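Protein similar to metal-dependent hydrolase (PDB 3ESH) is a probable metal-dependent hydrolase of the metallo-beta-lactamase superfamily, whose substrate is not established. Local coordinates at residues H131-Q135 with D136-E140; T107-F111 with D112-G116. One frame throughout, in Å; residues are numbered along the deposited sequence.

Contact 1. Residues H131-Q135 with D136-E140; sequences HVVQQ and DEWHE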
# COMPACT_ATOMS: atom_id res chain seq x y z
N HIS A 131 -20.29 22.33 -8.26
CA HIS A 131 -18.85 22.22 -8.44
C HIS A 131 -18.35 20.81 -8.14
O HIS A 131 -18.56 20.27 -7.06
CB HIS A 131 -18.13 23.26 -7.57
CG HIS A 131 -18.41 24.68 -7.97
ND1 HIS A 131 -17.43 25.64 -8.02
CD2 HIS A 131 -19.55 25.27 -8.39
CE1 HIS A 131 -17.96 26.78 -8.46
NE2 HIS A 131 -19.24 26.58 -8.68
N VAL A 132 -17.69 20.22 -9.13
CA VAL A 132 -17.18 18.85 -9.03
C VAL A 132 -15.67 18.77 -8.89
O VAL A 132 -14.93 19.31 -9.72
CB VAL A 132 -17.63 18.06 -10.26
CG1 VAL A 132 -17.30 16.60 -10.11
CG2 VAL A 132 -19.11 18.25 -10.45
N VAL A 133 -15.22 18.10 -7.83
CA VAL A 133 -13.79 17.93 -7.58
C VAL A 133 -13.51 16.51 -7.11
O VAL A 133 -14.34 15.88 -6.46
CB VAL A 133 -13.27 18.90 -6.47
CG1 VAL A 133 -11.76 18.83 -6.39
CG2 VAL A 133 -13.73 20.33 -6.75
N GLN A 134 -12.34 16.00 -7.46
CA GLN A 134 -11.96 14.66 -7.04
C GLN A 134 -11.80 14.81 -5.51
O GLN A 134 -11.29 15.83 -5.02
CB GLN A 134 -10.67 14.24 -7.77
CG GLN A 134 -9.49 13.81 -6.92
CD GLN A 134 -9.63 12.43 -6.36
OE1 GLN A 134 -10.25 11.56 -6.96
NE2 GLN A 134 -9.04 12.20 -5.21
N GLN A 135 -12.27 13.81 -4.77
CA GLN A 135 -12.25 13.86 -3.31
C GLN A 135 -10.89 14.09 -2.65
O GLN A 135 -10.79 14.86 -1.69
CB GLN A 135 -12.91 12.61 -2.74
CG GLN A 135 -12.95 12.51 -1.25
CD GLN A 135 -14.01 11.54 -0.76
OE1 GLN A 135 -14.29 10.52 -1.40
NE2 GLN A 135 -14.61 11.85 0.38
N ASP A 136 -9.83 13.44 -3.15
CA ASP A 136 -8.50 13.62 -2.54
C ASP A 136 -7.90 14.96 -2.93
O ASP A 136 -7.16 15.56 -2.14
CB ASP A 136 -7.57 12.48 -2.96
CG ASP A 136 -8.10 11.13 -2.53
OD1 ASP A 136 -8.25 10.93 -1.31
OD2 ASP A 136 -8.36 10.28 -3.38
N GLU A 137 -8.22 15.43 -4.13
CA GLU A 137 -7.74 16.72 -4.61
C GLU A 137 -8.26 17.76 -3.63
O GLU A 137 -7.51 18.60 -3.14
CB GLU A 137 -8.29 17.02 -6.01
CG GLU A 137 -7.90 18.38 -6.59
CD GLU A 137 -6.39 18.52 -6.83
OE1 GLU A 137 -5.79 17.53 -7.32
OE2 GLU A 137 -5.81 19.61 -6.55
N TRP A 138 -9.56 17.69 -3.36
CA TRP A 138 -10.23 18.61 -2.45
C TRP A 138 -9.63 18.57 -1.04
O TRP A 138 -9.39 19.61 -0.42
CB TRP A 138 -11.72 18.28 -2.41
CG TRP A 138 -12.47 19.12 -1.46
CD1 TRP A 138 -12.95 18.74 -0.24
CD2 TRP A 138 -12.73 20.53 -1.58
NE1 TRP A 138 -13.49 19.84 0.41
CE2 TRP A 138 -13.37 20.94 -0.39
CE3 TRP A 138 -12.49 21.48 -2.59
CZ2 TRP A 138 -13.76 22.26 -0.17
CZ3 TRP A 138 -12.88 22.80 -2.37
CH2 TRP A 138 -13.50 23.18 -1.17
N HIS A 139 -9.38 17.35 -0.55
CA HIS A 139 -8.79 17.14 0.79
C HIS A 139 -7.44 17.84 0.91
O HIS A 139 -7.13 18.45 1.94
CB HIS A 139 -8.59 15.66 1.08
CG HIS A 139 -9.85 14.91 1.37
ND1 HIS A 139 -9.88 13.54 1.56
CD2 HIS A 139 -11.13 15.34 1.54
CE1 HIS A 139 -11.12 13.17 1.82
NE2 HIS A 139 -11.89 14.24 1.81
N GLU A 140 -6.61 17.74 -0.12
CA GLU A 140 -5.32 18.39 -0.06
C GLU A 140 -5.48 19.90 -0.26
O GLU A 140 -4.73 20.70 0.31
CB GLU A 140 -4.35 17.80 -1.10
CG GLU A 140 -3.02 18.55 -1.12
CD GLU A 140 -1.92 17.84 -1.88
OE1 GLU A 140 -2.23 17.06 -2.80
OE2 GLU A 140 -0.73 18.08 -1.56
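Gln135 and His139 stand side by side at the start of helix 135-142, in the turn where strand 130-134 of a beta-alpha-beta unit gives way to its helix. Their ends point the same way, Gln135 CG lying 3.6 Å from His139 CE1, with amide and imidazole planes 57° apart. The first torsion of Gln135 sets CG opposite the backbone N, and the extended chain then runs alongside the ring one turn later. Both polar ends are used at a subunit interface: Gln135 NE2 bonds to Arg231 O and Glu234 OE1 of the second subunit, and His139 NE2 to the same carboxylate oxygen, while Asp136 OD1 makes a salt bridge to Arg231 of that subunit.

Gln134 is the N-cap residue. Its carbonyl opens the helical bonding: Trp138 N donates to Gln134 O at 3.0 Å with an N-H...O angle of 167°, so this first i-to-i+4 bond is nearly linear. On the side-chain level Gln134 CG packs 3.5 Å from Glu137 CB, the two chains running roughly at right angles.

Val133, the last strand residue before the cap, turns toward the helix. Its CG1 reaches Glu137 CG at 3.9 Å and Trp138 CB at 4.0 Å, while CG2 meets the indole ring obliquely. Strand and helix axes stand at 90° to each other, so the chain turns sharply here before it returns to parallel strand 164-167, on whose Leu164 and Leu166 the Trp138 side chain rests. Gln135 O does double duty: it accepts from His139 N at 3.1 Å and sits 3.2 Å above one face of the His139 ring, toward its rim.

Contact 2. Residues T107-F111 with D112-G116; sequences THMHF and DHAAG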
# COMPACT_ATOMS: atom_id res chain seq x y z
N THR A 107 -10.13 20.12 -12.92
CA THR A 107 -9.13 19.10 -13.18
C THR A 107 -8.30 18.98 -11.90
O THR A 107 -7.88 17.89 -11.53
CB THR A 107 -8.20 19.50 -14.33
OG1 THR A 107 -7.37 20.59 -13.92
CG2 THR A 107 -9.02 19.93 -15.53
N HIS A 108 -8.08 20.12 -11.25
CA HIS A 108 -7.35 20.19 -9.99
C HIS A 108 -7.52 21.60 -9.40
O HIS A 108 -7.95 22.49 -10.09
CB HIS A 108 -5.88 19.80 -10.16
CG HIS A 108 -5.11 20.68 -11.09
ND1 HIS A 108 -5.51 20.93 -12.39
CD2 HIS A 108 -3.91 21.30 -10.94
CE1 HIS A 108 -4.60 21.67 -12.99
NE2 HIS A 108 -3.62 21.91 -12.13
N MSE A 109 -7.18 21.77 -8.12
CA MSE A 109 -7.38 23.04 -7.42
C MSE A 109 -6.21 24.03 -7.27
O MSE A 109 -6.23 24.90 -6.41
CB MSE A 109 -7.96 22.76 -6.03
CG MSE A 109 -9.34 22.13 -6.06
SE MSE A 109 -10.76 23.31 -6.77
CE MSE A 109 -10.53 24.70 -5.45
N HIS A 110 -5.19 23.89 -8.12
CA HIS A 110 -4.06 24.82 -8.08
C HIS A 110 -4.60 26.23 -8.38
O HIS A 110 -5.66 26.38 -9.01
CB HIS A 110 -3.01 24.37 -9.09
CG HIS A 110 -2.23 23.17 -8.66
ND1 HIS A 110 -1.36 22.50 -9.49
CD2 HIS A 110 -2.19 22.52 -7.47
CE1 HIS A 110 -0.81 21.49 -8.83
NE2 HIS A 110 -1.30 21.48 -7.60
N PHE A 111 -3.90 27.27 -7.94
CA PHE A 111 -4.38 28.63 -8.13
C PHE A 111 -4.61 29.03 -9.58
O PHE A 111 -5.58 29.73 -9.89
CB PHE A 111 -3.43 29.64 -7.46
CG PHE A 111 -2.26 30.04 -8.32
CD1 PHE A 111 -1.09 29.30 -8.31
CD2 PHE A 111 -2.35 31.15 -9.16
CE1 PHE A 111 -0.01 29.66 -9.12
CE2 PHE A 111 -1.28 31.52 -9.97
CZ PHE A 111 -0.11 30.78 -9.95
N ASP A 112 -3.74 28.59 -10.48
CA ASP A 112 -3.89 28.92 -11.89
C ASP A 112 -5.21 28.39 -12.46
O ASP A 112 -5.62 28.77 -13.55
CB ASP A 112 -2.69 28.40 -12.70
CG ASP A 112 -2.31 26.96 -12.36
OD1 ASP A 112 -2.15 26.65 -11.15
OD2 ASP A 112 -2.16 26.13 -13.30
N HIS A 113 -5.89 27.53 -11.71
CA HIS A 113 -7.16 26.95 -12.16
C HIS A 113 -8.37 27.31 -11.29
O HIS A 113 -9.49 27.37 -11.79
CB HIS A 113 -7.07 25.41 -12.23
CG HIS A 113 -6.12 24.88 -13.27
ND1 HIS A 113 -4.77 25.15 -13.27
CD2 HIS A 113 -6.34 24.10 -14.35
CE1 HIS A 113 -4.19 24.56 -14.30
NE2 HIS A 113 -5.13 23.91 -14.97
N ALA A 114 -8.14 27.55 -10.00
CA ALA A 114 -9.23 27.82 -9.08
C ALA A 114 -9.41 29.24 -8.54
O ALA A 114 -10.42 29.54 -7.91
CB ALA A 114 -9.15 26.85 -7.92
N ALA A 115 -8.45 30.13 -8.77
CA ALA A 115 -8.58 31.49 -8.26
C ALA A 115 -9.84 32.22 -8.73
O ALA A 115 -10.42 33.01 -7.99
CB ALA A 115 -7.36 32.30 -8.63
N GLY A 116 -10.26 31.94 -9.96
CA GLY A 116 -11.44 32.59 -10.50
C GLY A 116 -12.76 31.98 -10.06
O GLY A 116 -13.79 32.26 -10.66
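The imidazoles of His108 and His113 meet edge to face, the edge of His108 directed at a face of His113, with centroids 3.9 Å apart and planes inclined by 55°. His108 CE1 lies 3.0 Å above the His113 plane, over the ring centre. At the in-plane edge of His113 is Asp112 CG; His108 has Thr107 CB and His110 ND1 at its own edge. With chi1 at 62°, CG of His108 is wedged between its backbone N and carbonyl carbon, the torsion that carries the ring to His113. The Phe111 ring has Asp112 OD1 over one face, 4.0 Å above the plane and toward the rim. Tyr250 stacks on the His113 ring and Trp153 on that of Phe111.

The sequence His-Met-His-Phe-Asp-His fits the HxHxDH signature of the metallo-beta-lactamase superfamily, whose side chains in relatives supply metal ligands; here residue 109 is selenomethionine. A short helix carries the end of the motif. His110, at its N-cap position, offers a carbonyl gripped by two donors: Ala114 N at 2.9 Å, almost in line with the C=O, and His113 N at 2.9 Å, 49° out of the carbonyl plane. Ala115 N adds a bond to Phe111 O at 3.1 Å. These three backbone bonds define the short helix that carries Asp112 and His113. On the apolar side the selenomethionine, folded back at its second and third torsions, places Met109 CE 3.6 Å from Ala114 CB.

The loop leaves strand 103-105 with Thr107 bonded through its backbone to Thr190 of strand 190-196. Backbone bonds join His113 to Ala64 and Gly116 to Gly65, just beyond strand 59-61, and Met109 packs on Phe141 of helix 135-142.

Contact 2 precedes contact 1 in the chain, and their centres lie about 11 Å apart, yet the two touch, chiefly through the Glu137 carboxylate. Glu137 OE2 of contact 1 is 3.0 Å from Met109 N of contact 2, a probable hydrogen bond, and Glu137 CD packs 3.6 Å from His108 CB. Val133 CG1 also approaches Met109 CG at 4.1 Å. Helix 135-142 thus holds the motif loop from its first turn, which makes Glu137 a plausible second-shell residue. His110, His185 and Asp206 direct donor atoms at one vacant point, consistent with an unoccupied metal site; contact 2 supplies His110 of this possible site, whereas contact 1 brings Glu137 near it and reaches on to the subunit interface.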